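Local coordinates for glycoside hydrolase family 88 protein (Bacteroides vulgatus, PDB 4Q88), which is probably a hydrolase of the glycoside hydrolase family 88, built on a ring of paired helices, although its own activity and substrate are unknown, at residues A[35-40]-A[98-103]; A[281-286]-A[298-303]; A[182-187]-A[205-210]; A[315-320]-A[335-340]. All coordinates share one frame; numbering follows the deposited sequence. Where two conformers were deposited one is given.

Contact 1: A[35-40]-A[98-103]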
# COMPACT_ATOMS: atom_id res chain seq x y z
N VAL A 35 -13.31 13.28 7.09
CA VAL A 35 -12.31 12.92 8.05
C VAL A 35 -10.92 13.30 7.50
O VAL A 35 -10.72 13.59 6.29
CB VAL A 35 -12.37 11.42 8.39
CG1 VAL A 35 -13.61 11.11 9.24
CG2 VAL A 35 -12.29 10.58 7.11
N ARG A 36 -9.94 13.32 8.39
CA ARG A 36 -8.64 13.87 8.07
C ARG A 36 -7.91 13.07 6.94
O ARG A 36 -8.24 11.90 6.69
CB ARG A 36 -7.77 13.89 9.32
CG ARG A 36 -7.44 12.57 9.93
CD ARG A 36 -6.48 12.71 11.11
NE ARG A 36 -6.23 11.44 11.71
CZ ARG A 36 -5.38 11.20 12.71
NH1 ARG A 36 -4.63 12.14 13.22
NH2 ARG A 36 -5.27 9.98 13.18
N SER A 37 -6.93 13.71 6.31
CA SER A 37 -6.27 13.15 5.14
C SER A 37 -5.05 12.29 5.54
O SER A 37 -4.22 12.05 4.71
CB SER A 37 -5.84 14.24 4.16
OG SER A 37 -5.07 15.26 4.80
N PHE A 38 -4.96 11.85 6.79
CA PHE A 38 -3.86 11.05 7.29
C PHE A 38 -3.84 9.66 6.69
O PHE A 38 -4.82 9.26 6.08
CB PHE A 38 -4.03 10.93 8.80
CG PHE A 38 -2.79 10.49 9.57
CD1 PHE A 38 -1.54 11.03 9.33
CD2 PHE A 38 -2.94 9.65 10.64
CE1 PHE A 38 -0.44 10.70 10.12
CE2 PHE A 38 -1.85 9.29 11.42
CZ PHE A 38 -0.60 9.83 11.17
N TRP A 39 -2.73 8.93 6.85
CA TRP A 39 -2.48 7.72 6.02
C TRP A 39 -3.59 6.66 6.02
O TRP A 39 -3.84 6.03 5.01
CB TRP A 39 -1.15 7.06 6.42
CG TRP A 39 -1.27 6.33 7.72
CD1 TRP A 39 -1.13 6.85 8.98
CD2 TRP A 39 -1.60 4.96 7.90
NE1 TRP A 39 -1.37 5.88 9.93
CE2 TRP A 39 -1.64 4.70 9.29
CE3 TRP A 39 -1.81 3.90 7.02
CZ2 TRP A 39 -1.95 3.44 9.80
CZ3 TRP A 39 -2.13 2.66 7.52
CH2 TRP A 39 -2.16 2.43 8.89
N ASP A 40 -4.20 6.40 7.17
CA ASP A 40 -5.14 5.30 7.25
C ASP A 40 -6.39 5.56 6.40
O ASP A 40 -6.81 4.68 5.62
CB ASP A 40 -5.45 4.94 8.72
CG ASP A 40 -6.02 6.10 9.53
OD1 ASP A 40 -5.83 7.32 9.24
OD2 ASP A 40 -6.69 5.75 10.51
N GLY A 98 5.72 10.95 5.27
CA GLY A 98 4.99 10.33 4.17
C GLY A 98 3.57 9.90 4.49
O GLY A 98 2.72 9.85 3.64
N ASP A 99 3.26 9.66 5.76
CA ASP A 99 1.86 9.33 6.11
C ASP A 99 0.93 10.55 5.86
O ASP A 99 -0.29 10.37 5.78
CB ASP A 99 1.76 8.92 7.59
CG ASP A 99 2.24 7.53 7.87
OD1 ASP A 99 2.56 6.79 6.91
OD2 ASP A 99 2.26 7.17 9.10
N TRP A 100 1.51 11.76 5.69
CA TRP A 100 0.73 12.96 5.35
C TRP A 100 0.83 13.28 3.87
O TRP A 100 0.39 14.30 3.41
CB TRP A 100 1.20 14.15 6.17
CG TRP A 100 0.66 14.14 7.56
CD1 TRP A 100 1.37 14.02 8.74
CD2 TRP A 100 -0.70 14.33 7.93
NE1 TRP A 100 0.51 14.11 9.81
CE2 TRP A 100 -0.77 14.29 9.35
CE3 TRP A 100 -1.89 14.49 7.19
CZ2 TRP A 100 -1.99 14.40 10.05
CZ3 TRP A 100 -3.10 14.63 7.88
CH2 TRP A 100 -3.14 14.60 9.30
N GLN A 101 1.40 12.36 3.13
CA GLN A 101 1.61 12.53 1.67
C GLN A 101 0.89 11.50 0.79
O GLN A 101 0.69 11.71 -0.42
CB GLN A 101 3.10 12.49 1.38
CG GLN A 101 3.90 13.57 2.05
CD GLN A 101 5.40 13.47 1.78
OE1 GLN A 101 5.90 12.40 1.42
NE2 GLN A 101 6.13 14.57 1.98
N VAL A 102 0.45 10.39 1.37
CA VAL A 102 -0.30 9.38 0.61
C VAL A 102 -1.64 9.92 0.09
O VAL A 102 -2.09 9.51 -1.00
CB VAL A 102 -0.45 8.03 1.39
CG1 VAL A 102 -0.91 8.27 2.81
CG2 VAL A 102 -1.37 7.04 0.70
N CYS A 103 -2.24 10.90 0.79
CA CYS A 103 -3.40 11.59 0.28
C CYS A 103 -3.15 12.15 -1.14
O CYS A 103 -4.08 12.21 -1.99
CB CYS A 103 -3.88 12.70 1.23
SG CYS A 103 -2.69 13.99 1.52
O HOH W 1 -1.83 11.36 3.73

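Contact 2: A[281-286]-A[298-303]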
# COMPACT_ATOMS: atom_id res chain seq x y z
N GLY A 281 -0.50 -7.57 -5.36
CA GLY A 281 0.74 -7.52 -6.12
C GLY A 281 0.91 -8.73 -7.04
O GLY A 281 1.33 -8.56 -8.22
N PHE A 282 0.54 -9.91 -6.57
CA PHE A 282 0.70 -11.12 -7.38
C PHE A 282 -0.28 -11.07 -8.57
O PHE A 282 0.08 -11.34 -9.70
CB PHE A 282 0.41 -12.36 -6.55
CG PHE A 282 1.55 -12.77 -5.62
CD1 PHE A 282 2.74 -13.18 -6.14
CD2 PHE A 282 1.38 -12.82 -4.26
CE1 PHE A 282 3.78 -13.60 -5.34
CE2 PHE A 282 2.41 -13.29 -3.46
CZ PHE A 282 3.61 -13.64 -4.00
N LEU A 283 -1.52 -10.70 -8.30
CA LEU A 283 -2.54 -10.63 -9.38
C LEU A 283 -2.10 -9.58 -10.42
O LEU A 283 -2.16 -9.85 -11.63
CB LEU A 283 -3.90 -10.30 -8.79
CG LEU A 283 -4.58 -11.41 -8.01
CD1 LEU A 283 -5.71 -10.78 -7.20
CD2 LEU A 283 -5.07 -12.55 -8.93
N TRP A 284 -1.67 -8.39 -9.98
CA TRP A 284 -1.20 -7.33 -10.90
C TRP A 284 -0.03 -7.84 -11.76
O TRP A 284 -0.00 -7.69 -13.02
CB TRP A 284 -0.82 -6.03 -10.14
CG TRP A 284 -0.45 -4.99 -11.11
CD1 TRP A 284 -1.30 -4.15 -11.76
CD2 TRP A 284 0.85 -4.75 -11.64
NE1 TRP A 284 -0.60 -3.36 -12.63
CE2 TRP A 284 0.71 -3.76 -12.63
CE3 TRP A 284 2.12 -5.33 -11.44
CZ2 TRP A 284 1.79 -3.28 -13.37
CZ3 TRP A 284 3.21 -4.83 -12.18
CH2 TRP A 284 3.02 -3.85 -13.14
N GLY A 285 0.94 -8.46 -11.09
CA GLY A 285 2.11 -9.03 -11.77
C GLY A 285 1.77 -10.08 -12.82
O GLY A 285 2.34 -10.07 -13.90
N ILE A 286 0.82 -10.94 -12.54
CA ILE A 286 0.41 -11.97 -13.50
C ILE A 286 -0.35 -11.27 -14.64
O ILE A 286 -0.07 -11.51 -15.82
CB ILE A 286 -0.48 -13.02 -12.81
CG1 ILE A 286 0.32 -13.86 -11.78
CG2 ILE A 286 -1.14 -13.93 -13.85
CD1 ILE A 286 -0.60 -14.74 -10.93
N PRO A 298 -1.33 -20.65 -8.46
CA PRO A 298 -1.64 -21.38 -7.22
C PRO A 298 -1.52 -20.56 -5.91
O PRO A 298 -2.27 -20.74 -4.94
CB PRO A 298 -0.62 -22.51 -7.20
CG PRO A 298 -0.18 -22.65 -8.61
CD PRO A 298 -0.27 -21.31 -9.24
N ILE A 299 -0.54 -19.66 -5.89
CA ILE A 299 -0.35 -18.77 -4.73
C ILE A 299 -1.57 -17.85 -4.61
O ILE A 299 -2.12 -17.64 -3.51
CB ILE A 299 0.94 -17.92 -4.91
CG1 ILE A 299 2.14 -18.81 -5.15
CG2 ILE A 299 1.16 -16.94 -3.77
CD1 ILE A 299 2.50 -19.77 -4.04
N VAL A 300 -1.98 -17.25 -5.74
CA VAL A 300 -3.10 -16.33 -5.71
C VAL A 300 -4.41 -17.07 -5.43
O VAL A 300 -5.29 -16.52 -4.78
CB VAL A 300 -3.27 -15.41 -6.97
CG1 VAL A 300 -2.05 -14.56 -7.18
CG2 VAL A 300 -3.62 -16.12 -8.24
N GLU A 301 -4.55 -18.30 -5.90
CA GLU A 301 -5.81 -19.03 -5.62
C GLU A 301 -5.97 -19.26 -4.11
O GLU A 301 -7.03 -19.02 -3.55
CB GLU A 301 -5.91 -20.35 -6.38
CG GLU A 301 -6.02 -20.18 -7.90
CD GLU A 301 -7.14 -19.27 -8.36
OE1 GLU A 301 -8.25 -19.33 -7.79
OE2 GLU A 301 -6.91 -18.49 -9.33
N LYS A 302 -4.89 -19.68 -3.44
CA LYS A 302 -4.94 -19.92 -1.99
C LYS A 302 -5.17 -18.63 -1.23
O LYS A 302 -5.92 -18.60 -0.25
CB LYS A 302 -3.67 -20.60 -1.51
CG LYS A 302 -3.45 -21.99 -2.09
CD LYS A 302 -2.04 -22.50 -1.78
CE LYS A 302 -1.85 -23.95 -2.20
NZ LYS A 302 -1.71 -24.15 -3.68
N ALA A 303 -4.50 -17.56 -1.65
CA ALA A 303 -4.63 -16.26 -0.99
C ALA A 303 -6.00 -15.66 -1.13
O ALA A 303 -6.59 -15.16 -0.17
CB ALA A 303 -3.58 -15.30 -1.53

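Contact 3: A[182-187]-A[205-210]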
# COMPACT_ATOMS: atom_id res chain seq x y z
N ARG A 182 19.42 -8.42 1.22
CA ARG A 182 19.74 -8.88 -0.15
C ARG A 182 19.71 -10.39 -0.28
O ARG A 182 19.49 -10.92 -1.37
CB ARG A 182 21.17 -8.40 -0.57
CG ARG A 182 21.29 -6.93 -0.73
CD ARG A 182 22.74 -6.51 -1.04
NE ARG A 182 23.61 -6.63 0.16
CZ ARG A 182 23.78 -5.66 1.07
NH1 ARG A 182 23.17 -4.48 0.94
NH2 ARG A 182 24.56 -5.86 2.11
N GLU A 183 20.01 -11.09 0.82
CA GLU A 183 20.04 -12.50 0.79
C GLU A 183 18.61 -13.08 0.69
O GLU A 183 18.41 -14.05 -0.01
CB GLU A 183 20.67 -13.05 2.08
CG GLU A 183 20.81 -14.54 2.08
CD GLU A 183 19.67 -15.25 2.77
OE1 GLU A 183 19.29 -14.86 3.94
OE2 GLU A 183 19.21 -16.21 2.16
N VAL A 184 17.66 -12.47 1.39
CA VAL A 184 16.32 -13.00 1.52
C VAL A 184 15.39 -12.44 0.44
O VAL A 184 14.47 -13.13 -0.02
CB VAL A 184 15.72 -12.68 2.88
CG1 VAL A 184 14.30 -13.22 2.96
CG2 VAL A 184 16.58 -13.33 3.97
N GLY A 185 15.60 -11.22 0.06
CA GLY A 185 14.70 -10.54 -0.89
C GLY A 185 13.49 -9.93 -0.23
O GLY A 185 12.44 -9.80 -0.87
N LEU A 186 13.63 -9.57 1.06
CA LEU A 186 12.54 -8.92 1.80
C LEU A 186 13.10 -7.76 2.60
O LEU A 186 14.32 -7.69 2.83
CB LEU A 186 11.85 -9.93 2.75
CG LEU A 186 11.15 -11.14 2.12
CD1 LEU A 186 10.71 -12.09 3.23
CD2 LEU A 186 9.95 -10.69 1.32
N TYR A 187 12.20 -6.85 3.00
CA TYR A 187 12.49 -5.69 3.78
C TYR A 187 12.15 -5.91 5.26
O TYR A 187 11.06 -6.42 5.61
CB TYR A 187 11.65 -4.49 3.37
CG TYR A 187 12.03 -3.93 2.01
CD1 TYR A 187 11.46 -4.40 0.86
CD2 TYR A 187 12.93 -2.90 1.92
CE1 TYR A 187 11.83 -3.87 -0.37
CE2 TYR A 187 13.28 -2.33 0.72
CZ TYR A 187 12.73 -2.83 -0.43
OH TYR A 187 13.11 -2.29 -1.63
N LYS A 205 15.17 -14.45 11.20
CA LYS A 205 15.04 -13.08 10.73
C LYS A 205 13.59 -12.64 10.78
O LYS A 205 12.68 -13.42 10.45
CB LYS A 205 15.52 -12.99 9.31
CG LYS A 205 17.04 -13.19 9.18
CD LYS A 205 17.53 -13.15 7.74
CE LYS A 205 19.11 -13.06 7.72
NZ LYS A 205 19.64 -12.81 6.34
N ASP A 206 13.35 -11.44 11.29
CA ASP A 206 12.01 -10.91 11.52
C ASP A 206 11.55 -9.92 10.42
O ASP A 206 11.95 -8.74 10.42
CB ASP A 206 11.96 -10.22 12.88
CG ASP A 206 10.53 -9.97 13.36
OD1 ASP A 206 9.53 -10.42 12.71
OD2 ASP A 206 10.45 -9.33 14.44
N PHE A 207 10.74 -10.41 9.49
CA PHE A 207 10.21 -9.63 8.38
C PHE A 207 8.71 -9.43 8.60
O PHE A 207 7.94 -10.41 8.63
CB PHE A 207 10.49 -10.33 7.04
CG PHE A 207 11.95 -10.44 6.72
CD1 PHE A 207 12.67 -9.32 6.36
CD2 PHE A 207 12.58 -11.68 6.70
CE1 PHE A 207 14.00 -9.40 6.03
CE2 PHE A 207 13.91 -11.77 6.39
CZ PHE A 207 14.63 -10.63 6.06
N TRP A 208 8.32 -8.17 8.81
CA TRP A 208 6.91 -7.88 9.07
C TRP A 208 6.09 -8.00 7.82
O TRP A 208 6.36 -7.29 6.84
CB TRP A 208 6.78 -6.49 9.67
CG TRP A 208 5.42 -6.08 10.07
CD1 TRP A 208 4.49 -6.83 10.72
CD2 TRP A 208 4.86 -4.77 9.94
NE1 TRP A 208 3.35 -6.07 10.96
CE2 TRP A 208 3.57 -4.81 10.49
CE3 TRP A 208 5.32 -3.57 9.36
CZ2 TRP A 208 2.74 -3.67 10.55
CZ3 TRP A 208 4.45 -2.44 9.37
CH2 TRP A 208 3.18 -2.52 9.94
N SER A 209 5.00 -8.77 7.88
CA SER A 209 4.13 -9.00 6.71
C SER A 209 3.50 -7.75 6.15
O SER A 209 3.66 -7.49 4.93
CB SER A 209 2.97 -9.98 7.06
OG SER A 209 2.10 -10.20 5.95
N ARG A 210 2.79 -6.95 6.94
CA ARG A 210 2.14 -5.76 6.35
C ARG A 210 3.24 -4.84 5.77
O ARG A 210 3.06 -4.26 4.69
CB ARG A 210 1.24 -5.03 7.37
CG ARG A 210 0.87 -3.71 6.85
CD ARG A 210 -0.38 -3.14 7.49
NE ARG A 210 -0.23 -2.70 8.86
CZ ARG A 210 -0.98 -3.13 9.88
NH1 ARG A 210 -0.81 -2.58 11.10
NH2 ARG A 210 -1.88 -4.07 9.72
O HOH W 2 8.65 -5.44 6.98

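Contact 4: A[315-320]-A[335-340]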
# COMPACT_ATOMS: atom_id res chain seq x y z
N ASP A 315 -21.57 -9.30 6.09
CA ASP A 315 -22.04 -7.92 5.89
C ASP A 315 -21.03 -6.99 5.16
O ASP A 315 -21.32 -5.82 4.93
CB ASP A 315 -22.47 -7.31 7.22
CG ASP A 315 -21.31 -7.06 8.16
OD1 ASP A 315 -20.14 -7.51 7.95
OD2 ASP A 315 -21.61 -6.39 9.16
N GLY A 316 -19.87 -7.52 4.74
CA GLY A 316 -18.87 -6.71 4.04
C GLY A 316 -17.74 -6.22 4.90
O GLY A 316 -16.82 -5.61 4.40
N LYS A 317 -17.79 -6.47 6.21
CA LYS A 317 -16.66 -6.13 7.07
C LYS A 317 -15.50 -7.05 6.69
O LYS A 317 -15.72 -8.17 6.23
CB LYS A 317 -17.10 -6.35 8.53
CG LYS A 317 -16.02 -6.27 9.58
CD LYS A 317 -16.60 -6.16 11.00
CE LYS A 317 -15.47 -6.25 12.01
NZ LYS A 317 -15.85 -6.21 13.45
N ILE A 318 -14.25 -6.58 6.88
CA ILE A 318 -13.05 -7.34 6.60
C ILE A 318 -12.32 -7.52 7.95
O ILE A 318 -11.95 -6.54 8.59
CB ILE A 318 -12.11 -6.60 5.65
CG1 ILE A 318 -12.84 -6.24 4.34
CG2 ILE A 318 -10.90 -7.47 5.31
CD1 ILE A 318 -13.45 -7.44 3.62
N GLY A 319 -12.14 -8.76 8.34
CA GLY A 319 -11.58 -9.07 9.67
C GLY A 319 -10.11 -9.52 9.63
O GLY A 319 -9.48 -9.57 8.56
N TYR A 320 -9.60 -9.85 10.81
CA TYR A 320 -8.22 -10.29 10.99
C TYR A 320 -7.18 -9.27 10.52
O TYR A 320 -6.08 -9.65 10.17
CB TYR A 320 -7.94 -11.65 10.34
CG TYR A 320 -8.78 -12.80 10.83
CD1 TYR A 320 -8.40 -13.55 11.93
CD2 TYR A 320 -9.98 -13.13 10.20
CE1 TYR A 320 -9.18 -14.63 12.38
CE2 TYR A 320 -10.76 -14.20 10.63
CZ TYR A 320 -10.36 -14.95 11.72
OH TYR A 320 -11.18 -16.02 12.11
N ASP A 335 -7.41 -10.85 16.48
CA ASP A 335 -8.86 -10.95 16.66
C ASP A 335 -9.56 -11.01 15.30
O ASP A 335 -9.33 -10.16 14.45
CB ASP A 335 -9.29 -9.70 17.48
CG ASP A 335 -10.76 -9.69 17.85
OD1 ASP A 335 -11.62 -10.35 17.22
OD2 ASP A 335 -11.05 -8.94 18.80
N ALA A 336 -10.43 -12.00 15.10
CA ALA A 336 -11.26 -12.09 13.89
C ALA A 336 -11.99 -10.80 13.57
O ALA A 336 -12.20 -10.45 12.40
CB ALA A 336 -12.29 -13.21 14.05
N ASN A 337 -12.39 -10.09 14.60
CA ASN A 337 -13.22 -8.92 14.42
C ASN A 337 -12.45 -7.62 14.23
O ASN A 337 -13.07 -6.59 14.12
CB ASN A 337 -14.21 -8.83 15.59
CG ASN A 337 -15.24 -9.96 15.54
OD1 ASN A 337 -15.66 -10.41 14.46
ND2 ASN A 337 -15.61 -10.44 16.71
N SER A 338 -11.11 -7.68 14.17
CA SER A 338 -10.29 -6.50 13.95
C SER A 338 -10.39 -6.01 12.48
O SER A 338 -9.93 -6.69 11.58
CB SER A 338 -8.85 -6.84 14.29
OG SER A 338 -8.06 -5.69 14.31
N CYS A 339 -11.00 -4.85 12.27
CA CYS A 339 -11.26 -4.30 10.94
C CYS A 339 -10.90 -2.83 10.94
O CYS A 339 -11.33 -2.09 11.86
CB CYS A 339 -12.73 -4.43 10.60
SG CYS A 339 -13.11 -3.78 8.95
N PHE A 340 -10.13 -2.39 9.95
CA PHE A 340 -9.70 -0.99 9.84
C PHE A 340 -9.79 -0.54 8.38
O PHE A 340 -9.53 -1.32 7.47
CB PHE A 340 -8.29 -0.76 10.35
CG PHE A 340 -8.12 -1.11 11.82
CD1 PHE A 340 -8.53 -0.22 12.79
CD2 PHE A 340 -7.63 -2.33 12.20
CE1 PHE A 340 -8.44 -0.53 14.15
CE2 PHE A 340 -7.52 -2.66 13.54
CZ PHE A 340 -7.90 -1.75 14.51

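Contact 1: A[35-40]-A[98-103]
Trp39 and Asp99 bring the two backbones closest, with CA atoms 4.6 Å apart. Residues 35-40 run into helix 39-55, with Phe38 at its N-cap position. Residues 98-103 include a short 3-10 turn at 98-100. No direct hydrogen bond joins the two backbones. A water bridges them instead: it donates to Ser37 O and Asp99 O, both at 2.7 Å, and accepts from Cys103 N. Phe38 lies over one face of the Trp100 indole. Its CD1 is 3.3 Å from Trp100 CE2, and its CB sits above the six-membered ring. The two ring planes are turned 41° from each other, so the pair is oblique. CG of Phe38 is anti to the backbone N (chi1 -163°), which swings the ring across the indole. Ser37 OG approaches the indole edge in plane, 3.7 Å from Trp100 CZ3, and bonds to Lys74 O. Trp100 NE1 bonds to Gly89 O. A leucine in place of Trp100 would probably leave the Phe38 ring without its flat support and Gly89 O without this donor. Beyond this pair, Trp39 lies alongside the Asp99 carboxylate, with CD1 3.4 Å from OD2. Val102 CG1 packs against Trp39 CA, 3.6 Å away. The contact joins the start of helix 39-55 to the turn leading into helix 103-113, one helix-to-turn junction of the (alpha/alpha) barrel expected for family 88.

Contact 2: A[281-286]-A[298-303]
Val300 is the main bump of this contact. It projects from helix 293-311 into a hollow on helix 272-287 formed by Phe282, Leu283 and Ile286. Its CG1 branch lies 3.4 Å from Phe282 CB, the shortest approach between the two segments. On another side of the same methyl, Ile286 CD1 meets it tip to tip at 4.0 Å. Leu283 reaches the valine through CD2, which is 3.9 Å from Val300 CB and just as near CG2. The CG1 methyl is anti to the carbonyl carbon (chi1 -59°), and this directs it between Phe282 and Ile286. Ile299 makes the second bump. Its CG2 sits over one face of the Phe282 ring, 4.1 Å from the ring centroid and offset toward the rim. The contact is wholly apolar, and no hydrogen bond crosses it. The short segments run roughly antiparallel, at 142°, with axes 9.9 Å apart at closest approach. Around them, Phe216 of helix 209-225 meets the Phe282 ring edge-to-face. Ala244 and Ile247 of helix 233-249 also touch the Phe282 side chain. Leu283 packs on Glu353 and Phe357, so helix 341-358 borders the pair as well.

Contact 3: A[182-187]-A[205-210]
Glu183 and Lys205 form the salt bridge of this contact. Lys205 NZ donates to Glu183 OE1 at 3.2 Å, on the anti lone pair, away from the other oxygen. The lysine chain is extended beyond CG, while the glutamate bends at chi2 (-96°) to bring its carboxylate to the ammonium. Asp181 OD2 is a second and stronger partner of Lys205 NZ, so the ammonium is shared by two acids. Further in, a water lies between Tyr187 O and Trp208 O, 2.9 Å from each. The packing begins along the lysine chain. Val184 CG2 lies 3.9 Å from Lys205 CD, the two side chains sliding past each other in opposite directions. Its other methyl, CG1, touches Phe207 CE2 at 3.7 Å, obliquely to the ring. Leu186 covers one face of the Phe207 ring through CB, which is 4.0 Å from the centroid. Tyr187 O comes to the ring edge, near its plane, 3.4 Å from Phe207 CD1. Asp212 of helix 209-225 touches both Leu186 and Phe207. The Tyr187 side chain starts away from this segment, and its OH bonds to Asp176. The chemistry thus changes from an ion pair near the surface to a buried aromatic ring. The polar end would probably add modest, solvent-screened attraction, while the apolar packing round Phe207 joins strand 186-187 to the residues just before helix 209-225.

Contact 4: A[315-320]-A[335-340]
Tyr320 lies flat against Ala336, where two loop segments meet between helix 293-311 and helix 341-358 of this helical barrel. Residues 335-338 form a type I beta turn, which presents Ala336 to the ring. Ala336 CA stands over the ring centre in a CH-pi contact, 3.6 Å from the centroid. Its CB reaches farther along the same face, to 3.5 Å from Tyr320 CZ. Next to this contact, Tyr320 N donates to Ala336 O at 3.1 Å, from well above the carbonyl plane. Replacing Tyr320 with a serine would probably strip the turn of its flat cover and leave a gap over Ala336. Gly319 also lies close to the turn: a side chain there would clash with Ala336 O. At the other end, the extended Lys317 chain passes Cys339 CB, and its NZ donates to Asn337 O at 2.9 Å. This bond lies in the carbonyl plane, on a lone pair. The turn is set from within by Asp335 OD1, which accepts from Asn337 N in an Asx turn. A like Asx turn joins Asp315 OD1 to Lys317 N and holds the root of the lysine. Farther out, Ser338 OG bonds to Ile321 O, and Thr272 bonds to Gly319 O. Tyr306 and Thr310 of helix 293-311 also touch the tyrosine. Cys339 has SG anti to its N (chi1 -179°), where it accepts a weak bond from Ile318 N at 3.7 Å.

Contacts 1 and 2 are buried, while contacts 3 and 4 are only partly so. Contact 2 joins two helices directly and is purely apolar. The other three involve loops or turns that lead into helices, and each adds polar links: a bridging water in contact 1, an ion pair in contact 3, and direct hydrogen bonds in contact 4. The two helices of contact 2, 272-287 and 293-311, also touch contact 4, and helix 341-358 lies beside both. Helix 209-225 borders contact 2 and begins within contact 3. Contacts 1 and 2 lie on opposite sides of the chain's centre, with centres about 28 Å apart. No two contacts touch.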